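Local coordinates for protein ketosynthase (Streptomyces sp. MSC090213JE08, PDB 6KXD) that probably acts as the chain length factor partner of a ketosynthase in the highly reducing type II polyketide synthase that makes ishigamide, at residues B[83-88]-B[154-159]; B[290-295]-B[314-319]. All blocks are in the same frame, centred on the assembly; numbering follows the deposited sequence.

Contact 1. Residues B[83-88]-B[154-159]; sequences KMDRLT and LNHAAG
The imidazole of His156 points its ND1 edge at the hydroxyl of Thr88, and ND1 donates to OG1 over 2.8 Å with OG1 exactly in the ring plane. Ring and threonine side chain run roughly perpendicular, and the methyl CG2 of Thr88 lies 3.7 Å from both ND1 and CE1 of His156. With CG turned opposite the backbone N (chi1 -176°), His156 can reach across to the other helix. Having accepted this bond, OG1 in turn donates to Asp85 OD1, 2.8 Å away, on the syn side of the carboxylate. The other oxygen, OD2, takes the backbone N of Thr88 at 3.0 Å from well above the carboxylate plane. Aspartate suits the place because its two oxygens can serve one threonine twice, and threonine because its hydroxyl can accept and donate at once. Beside this buried chain of hydrogen bonds Ala157 sets CB 3.8 Å from OG1 of Thr88; so small a side chain lets the CA atoms of Thr88 and Ala157 approach to 4.2 Å. Phe151 meets the His156 ring, while Pro269 of the neighbouring subunit packs on it. The arrangement is a classical aspartate N-cap of helix 86-99, extended through its threonine to the start of helix 156-165.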
ATOM      1  N   LYS B  83       7.511  -1.033 -22.857  1.00 39.79           N
ATOM      2  CA  LYS B  83       6.310  -1.582 -22.235  1.00 44.45           C
ATOM      3  C   LYS B  83       6.017  -0.885 -20.899  1.00 43.79           C
ATOM      4  O   LYS B  83       5.101  -1.285 -20.159  1.00 41.69           O
ATOM      5  CB  LYS B  83       6.526  -3.069 -21.980  1.00 46.85           C
ATOM      6  CG  LYS B  83       6.794  -3.919 -23.217  1.00 56.28           C
ATOM      7  CD  LYS B  83       6.008  -3.425 -24.380  1.00 57.43           C
ATOM      8  CE  LYS B  83       5.630  -4.483 -25.401  1.00 66.45           C
ATOM      9  NZ  LYS B  83       4.485  -3.977 -26.201  1.00 60.77           N
ATOM     10  N   MET B  84       6.807   0.135 -20.569  1.00 41.51           N
ATOM     11  CA  MET B  84       6.704   0.802 -19.283  1.00 40.76           C
ATOM     12  C   MET B  84       5.377   1.546 -19.185  1.00 38.78           C
ATOM     13  O   MET B  84       4.979   2.291 -20.078  1.00 38.91           O
ATOM     14  CB  MET B  84       7.831   1.812 -19.076  1.00 41.80           C
ATOM     15  CG  MET B  84       7.701   2.577 -17.774  1.00 44.91           C
ATOM     16  SD  MET B  84       9.084   3.653 -17.478  1.00 40.82           S
ATOM     17  CE  MET B  84      10.413   2.464 -17.312  1.00 40.78           C
ATOM     18  N   ASP B  85       4.726   1.384 -18.037  1.00 40.41           N
ATOM     19  CA  ASP B  85       3.488   2.103 -17.801  1.00 41.47           C
ATOM     20  C   ASP B  85       3.801   3.571 -17.511  1.00 38.83           C
ATOM     21  O   ASP B  85       4.838   3.953 -16.939  1.00 38.34           O
ATOM     22  CB  ASP B  85       2.702   1.479 -16.654  1.00 40.28           C
ATOM     23  CG  ASP B  85       3.503   1.498 -15.370  1.00 41.91           C
ATOM     24  OD1 ASP B  85       4.613   0.939 -15.350  1.00 39.47           O
ATOM     25  OD2 ASP B  85       3.024   2.127 -14.394  1.00 44.73           O
ATOM     26  N   ARG B  86       2.845   4.419 -17.846  1.00 38.87           N
ATOM     27  CA  ARG B  86       3.001   5.815 -17.724  1.00 38.77           C
ATOM     28  C   ARG B  86       3.182   6.184 -16.242  1.00 39.75           C
ATOM     29  O   ARG B  86       3.942   7.066 -15.951  1.00 38.47           O
ATOM     30  CB  ARG B  86       1.812   6.483 -18.384  1.00 40.44           C
ATOM     31  CG  ARG B  86       1.886   7.992 -18.437  1.00 42.04           C
ATOM     32  CD  ARG B  86       0.696   8.436 -19.252  1.00 42.76           C
ATOM     33  NE  ARG B  86       0.661   9.858 -19.416  1.00 45.30           N
ATOM     34  CZ  ARG B  86       1.328  10.528 -20.341  1.00 47.96           C
ATOM     35  NH1 ARG B  86       2.072   9.873 -21.218  1.00 47.27           N
ATOM     36  NH2 ARG B  86       1.263  11.848 -20.370  1.00 43.63           N
ATOM     37  N   LEU B  87       2.504   5.479 -15.332  1.00 37.07           N
ATOM     38  CA  LEU B  87       2.555   5.793 -13.921  1.00 38.68           C
ATOM     39  C   LEU B  87       4.004   5.684 -13.457  1.00 41.91           C
ATOM     40  O   LEU B  87       4.590   6.646 -12.917  1.00 38.94           O
ATOM     41  CB  LEU B  87       1.651   4.850 -13.133  1.00 40.81           C
ATOM     42  CG  LEU B  87       1.768   4.986 -11.617  1.00 38.88           C
ATOM     43  CD1 LEU B  87       1.318   6.380 -11.186  1.00 38.88           C
ATOM     44  CD2 LEU B  87       0.964   3.913 -10.927  1.00 39.25           C
ATOM     45  N   THR B  88       4.611   4.548 -13.788  1.00 35.25           N
ATOM     46  CA  THR B  88       5.984   4.331 -13.438  1.00 36.18           C
ATOM     47  C   THR B  88       6.844   5.407 -14.072  1.00 37.70           C
ATOM     48  O   THR B  88       7.767   5.938 -13.400  1.00 38.44           O
ATOM     49  CB  THR B  88       6.490   2.947 -13.830  1.00 37.60           C
ATOM     50  OG1 THR B  88       5.865   1.950 -13.025  1.00 42.57           O
ATOM     51  CG2 THR B  88       7.997   2.837 -13.675  1.00 36.33           C
ATOM     52  N   LEU B 154       1.191  -3.006  -8.314  1.00 33.92           N
ATOM     53  CA  LEU B 154       0.870  -1.687  -7.774  1.00 34.73           C
ATOM     54  C   LEU B 154       2.132  -0.990  -7.221  1.00 36.20           C
ATOM     55  O   LEU B 154       2.167   0.212  -7.211  1.00 37.03           O
ATOM     56  CB  LEU B 154      -0.231  -1.813  -6.713  1.00 34.51           C
ATOM     57  CG  LEU B 154      -1.599  -2.322  -7.215  1.00 39.53           C
ATOM     58  CD1 LEU B 154      -2.589  -2.423  -6.055  1.00 39.16           C
ATOM     59  CD2 LEU B 154      -2.164  -1.393  -8.301  1.00 40.38           C
ATOM     60  N   ASN B 155       3.093  -1.752  -6.721  1.00 36.12           N
ATOM     61  CA  ASN B 155       4.271  -1.234  -6.119  1.00 36.15           C
ATOM     62  C   ASN B 155       5.363  -1.033  -7.163  1.00 34.53           C
ATOM     63  O   ASN B 155       6.483  -0.720  -6.807  1.00 34.36           O
ATOM     64  CB  ASN B 155       4.741  -2.097  -4.958  1.00 35.11           C
ATOM     65  CG  ASN B 155       5.123  -3.507  -5.348  1.00 34.28           C
ATOM     66  OD1 ASN B 155       4.851  -3.925  -6.494  1.00 37.35           O
ATOM     67  ND2 ASN B 155       5.679  -4.231  -4.396  1.00 38.90           N
ATOM     68  N   HIS B 156       5.055  -1.210  -8.445  1.00 36.77           N
ATOM     69  CA  HIS B 156       6.101  -1.180  -9.436  1.00 39.22           C
ATOM     70  C   HIS B 156       6.778   0.196  -9.528  1.00 38.09           C
ATOM     71  O   HIS B 156       7.999   0.230  -9.660  1.00 38.14           O
ATOM     72  CB  HIS B 156       5.622  -1.542 -10.822  1.00 37.54           C
ATOM     73  CG  HIS B 156       6.771  -1.594 -11.762  1.00 38.90           C
ATOM     74  ND1 HIS B 156       7.098  -0.540 -12.593  1.00 37.83           N
ATOM     75  CD2 HIS B 156       7.725  -2.542 -11.938  1.00 36.57           C
ATOM     76  CE1 HIS B 156       8.194  -0.880 -13.287  1.00 39.40           C
ATOM     77  NE2 HIS B 156       8.570  -2.076 -12.926  1.00 37.69           N
ATOM     78  N   ALA B 157       6.016   1.294  -9.511  1.00 34.42           N
ATOM     79  CA  ALA B 157       6.652   2.627  -9.614  1.00 36.51           C
ATOM     80  C   ALA B 157       7.663   2.841  -8.473  1.00 32.47           C
ATOM     81  O   ALA B 157       8.818   3.294  -8.716  1.00 35.69           O
ATOM     82  CB  ALA B 157       5.618   3.739  -9.689  1.00 36.60           C
ATOM     83  N   ALA B 158       7.309   2.476  -7.227  1.00 33.51           N
ATOM     84  CA  ALA B 158       8.162   2.702  -6.100  1.00 37.49           C
ATOM     85  C   ALA B 158       9.431   1.841  -6.248  1.00 35.17           C
ATOM     86  O   ALA B 158      10.528   2.307  -6.005  1.00 36.61           O
ATOM     87  CB  ALA B 158       7.405   2.451  -4.818  1.00 35.27           C
ATOM     88  N   GLY B 159       9.229   0.584  -6.637  1.00 35.69           N
ATOM     89  CA  GLY B 159      10.284  -0.394  -6.866  1.00 37.46           C
ATOM     90  C   GLY B 159      11.209   0.032  -7.989  1.00 35.57           C
ATOM     91  O   GLY B 159      12.445  -0.102  -7.867  1.00 35.74           O
TER

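Contact 2. Residues B[290-295]-B[314-319]; sequences AVPCAA and DALSRV. With ACT (acetate ion), chain E.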
ATOM      1  N   ALA B 290      -3.841  27.767   2.573  1.00 36.33           N
ATOM      2  CA  ALA B 290      -4.647  26.584   2.711  1.00 40.47           C
ATOM      3  C   ALA B 290      -5.021  26.096   1.316  1.00 37.06           C
ATOM      4  O   ALA B 290      -5.583  26.836   0.519  1.00 41.08           O
ATOM      5  CB  ALA B 290      -5.881  26.874   3.515  1.00 39.47           C
ATOM      6  N   VAL B 291      -4.715  24.822   1.049  1.00 36.74           N
ATOM      7  CA  VAL B 291      -4.839  24.248  -0.265  1.00 40.01           C
ATOM      8  C   VAL B 291      -5.673  22.987  -0.155  1.00 38.30           C
ATOM      9  O   VAL B 291      -5.191  21.941   0.240  1.00 39.66           O
ATOM     10  CB  VAL B 291      -3.478  23.969  -0.916  1.00 39.80           C
ATOM     11  CG1 VAL B 291      -3.696  23.470  -2.313  1.00 37.90           C
ATOM     12  CG2 VAL B 291      -2.591  25.214  -0.930  1.00 42.69           C
ATOM     13  N   PRO B 292      -6.980  23.109  -0.476  1.00 37.79           N
ATOM     14  CA  PRO B 292      -7.889  21.973  -0.547  1.00 39.75           C
ATOM     15  C   PRO B 292      -7.614  21.202  -1.833  1.00 37.78           C
ATOM     16  O   PRO B 292      -7.027  21.766  -2.731  1.00 38.72           O
ATOM     17  CB  PRO B 292      -9.296  22.607  -0.574  1.00 42.95           C
ATOM     18  CG  PRO B 292      -9.085  24.049  -0.922  1.00 48.56           C
ATOM     19  CD  PRO B 292      -7.621  24.393  -0.746  1.00 42.51           C
ATOM     20  N   CYS B 293      -8.107  19.967  -1.940  1.00 37.22           N
ATOM     21  CA  CYS B 293      -7.832  19.188  -3.134  1.00 39.16           C
ATOM     22  C   CYS B 293      -8.763  19.591  -4.284  1.00 37.62           C
ATOM     23  O   CYS B 293      -8.521  19.258  -5.422  1.00 42.03           O
ATOM     24  CB  CYS B 293      -7.927  17.690  -2.878  1.00 37.97           C
ATOM     25  SG  CYS B 293      -9.590  17.126  -2.432  1.00 41.56           S
ATOM     26  N   ALA B 294      -9.875  20.222  -3.947  1.00 42.47           N
ATOM     27  CA  ALA B 294     -10.822  20.744  -4.963  1.00 47.02           C
ATOM     28  C   ALA B 294     -11.422  19.589  -5.801  1.00 47.16           C
ATOM     29  O   ALA B 294     -11.684  19.764  -6.981  1.00 45.55           O
ATOM     30  CB  ALA B 294     -10.105  21.739  -5.826  1.00 50.51           C
ATOM     31  N   ALA B 295     -11.586  18.405  -5.189  1.00 44.28           N
ATOM     32  CA  ALA B 295     -12.215  17.248  -5.833  1.00 44.59           C
ATOM     33  C   ALA B 295     -13.538  17.722  -6.419  1.00 49.15           C
ATOM     34  O   ALA B 295     -14.249  18.445  -5.738  1.00 41.85           O
ATOM     35  CB  ALA B 295     -12.466  16.154  -4.849  1.00 44.18           C
ATOM     36  N   ASP B 314      -7.776  34.873   3.397  1.00 41.97           N
ATOM     37  CA  ASP B 314      -6.579  35.189   2.641  1.00 42.49           C
ATOM     38  C   ASP B 314      -5.719  33.935   2.448  1.00 41.78           C
ATOM     39  O   ASP B 314      -4.966  33.856   1.435  1.00 42.84           O
ATOM     40  CB  ASP B 314      -5.728  36.258   3.321  1.00 43.69           C
ATOM     41  CG  ASP B 314      -6.164  37.686   3.098  1.00 40.76           C
ATOM     42  OD1 ASP B 314      -7.101  37.925   2.315  1.00 48.12           O
ATOM     43  OD2 ASP B 314      -5.488  38.539   3.651  1.00 45.80           O
ATOM     44  N   ALA B 315      -5.829  32.951   3.337  1.00 38.44           N
ATOM     45  CA  ALA B 315      -5.082  31.697   3.154  1.00 42.21           C
ATOM     46  C   ALA B 315      -5.588  30.913   1.928  1.00 46.23           C
ATOM     47  O   ALA B 315      -4.840  30.110   1.352  1.00 41.41           O
ATOM     48  CB  ALA B 315      -5.126  30.862   4.405  1.00 40.97           C
ATOM     49  N   LEU B 316      -6.832  31.133   1.504  1.00 45.13           N
ATOM     50  CA  LEU B 316      -7.361  30.390   0.378  1.00 47.78           C
ATOM     51  C   LEU B 316      -7.051  31.073  -0.958  1.00 50.12           C
ATOM     52  O   LEU B 316      -7.070  30.409  -1.994  1.00 58.86           O
ATOM     53  CB  LEU B 316      -8.870  30.198   0.551  1.00 51.77           C
ATOM     54  CG  LEU B 316      -9.291  29.178   1.601  1.00 49.40           C
ATOM     55  CD1 LEU B 316     -10.779  29.265   1.828  1.00 52.99           C
ATOM     56  CD2 LEU B 316      -8.936  27.762   1.209  1.00 52.20           C
ATOM     57  N   SER B 317      -6.787  32.377  -0.941  1.00 45.85           N
ATOM     58  CA  SER B 317      -6.451  33.150  -2.133  1.00 51.65           C
ATOM     59  C   SER B 317      -4.948  33.149  -2.380  1.00 49.67           C
ATOM     60  O   SER B 317      -4.502  33.781  -3.292  1.00 55.16           O
ATOM     61  CB  SER B 317      -6.895  34.574  -2.004  1.00 54.85           C
ATOM     62  OG  SER B 317      -7.688  34.718  -0.867  1.00 60.08           O
ATOM     63  N   ARG B 318      -4.194  32.562  -1.466  1.00 49.27           N
ATOM     64  CA  ARG B 318      -2.763  32.635  -1.511  1.00 49.69           C
ATOM     65  C   ARG B 318      -2.216  31.736  -2.630  1.00 50.24           C
ATOM     66  O   ARG B 318      -1.204  32.023  -3.209  1.00 54.06           O
ATOM     67  CB  ARG B 318      -2.198  32.206  -0.154  1.00 53.71           C
ATOM     68  CG  ARG B 318      -0.784  32.702   0.088  1.00 55.05           C
ATOM     69  CD  ARG B 318      -0.792  34.119   0.606  1.00 53.54           C
ATOM     70  NE  ARG B 318      -1.295  34.115   1.957  1.00 52.31           N
ATOM     71  CZ  ARG B 318      -1.682  35.193   2.622  1.00 51.96           C
ATOM     72  NH1 ARG B 318      -1.463  36.397   2.121  1.00 56.31           N
ATOM     73  NH2 ARG B 318      -2.283  35.056   3.792  1.00 46.79           N
ATOM     74  N   VAL B 319      -2.886  30.622  -2.892  1.00 46.49           N
ATOM     75  CA  VAL B 319      -2.431  29.654  -3.855  1.00 48.22           C
ATOM     76  C   VAL B 319      -3.573  29.455  -4.827  1.00 45.23           C
ATOM     77  O   VAL B 319      -4.692  29.274  -4.375  1.00 43.32           O
ATOM     78  CB  VAL B 319      -2.089  28.322  -3.168  1.00 48.95           C
ATOM     79  CG1 VAL B 319      -1.661  27.252  -4.157  1.00 49.20           C
ATOM     80  CG2 VAL B 319      -1.048  28.521  -2.090  1.00 50.00           C
TER
HETATM   81  C   ACT E 403      -2.159  38.986   4.951  1.00 69.52           C
HETATM   82  O   ACT E 403      -2.641  40.078   4.593  1.00 74.13           O
HETATM   83  OXT ACT E 403      -2.857  37.955   4.857  1.00 69.22           O
HETATM   84  CH3 ACT E 403      -0.789  38.904   5.548  1.00 68.51           C
HETATM   85  O   HOH W   1      -6.336  27.611  -1.800  1.00 42.77           O
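Ala290 N donates to Ala315 O over 2.8 Å, a nearly straight bond at 169° that meets the carbonyl oxygen from above its plane. The two methyl groups are close enough to pack, CB of Ala290 lying 4.2 Å from CB of Ala315; side chains this short let the strand meet the turn of helix directly. Leu316 extends its CD2 branch back over Ala290, to 3.9 Å from CB, and reaches CD of Pro292 as well. Farther along, Val291 and Val319 cross at about a right angle with their CG2 methyls 3.8 Å apart, beta-branched residues filling the buried interior. A water lies 2.6 Å from Ala290 O and 2.9 Å from Leu316 O, placed to donate to either. Strand 287-291 runs parallel to strand 354-360, to which Val291 is hydrogen-bonded, consistent with the alpha/beta layering of the thiolase fold; helix 298-310 and the short helix 313-316 follow it. Outside this core, Arg318 bends at chi2 and chi3, which carries its guanidinium away from the strand. There NH2 donates edge-on to OXT of an acetate, probably from the crystallisation liquor, at 3.1 Å. NE of Arg318 donates to the carbonyl of Trp288, whose ring also makes a cation-pi contact with the guanidinium.

From the N terminus, the chain first enters contact 1 at the start of helix 86-99, then travels through 65 intervening residues, among them strand 114-119 and helix 125-137, before residues 154-159 close that loop at helix 156-165. Contact 2 opens later, on strand 287-291, and closes after only 18 residues, mostly those of helix 298-310. The two loops lie in series, neither enclosing nor crossing the other. Their centres are 30 Å apart, on opposite sides of the chain's centre, and their nearest atoms stay about 17 Å from each other. Contact 1 joins two helix starts; contact 2 joins strand 287-291 to the short helix 313-316 and the turn beyond it.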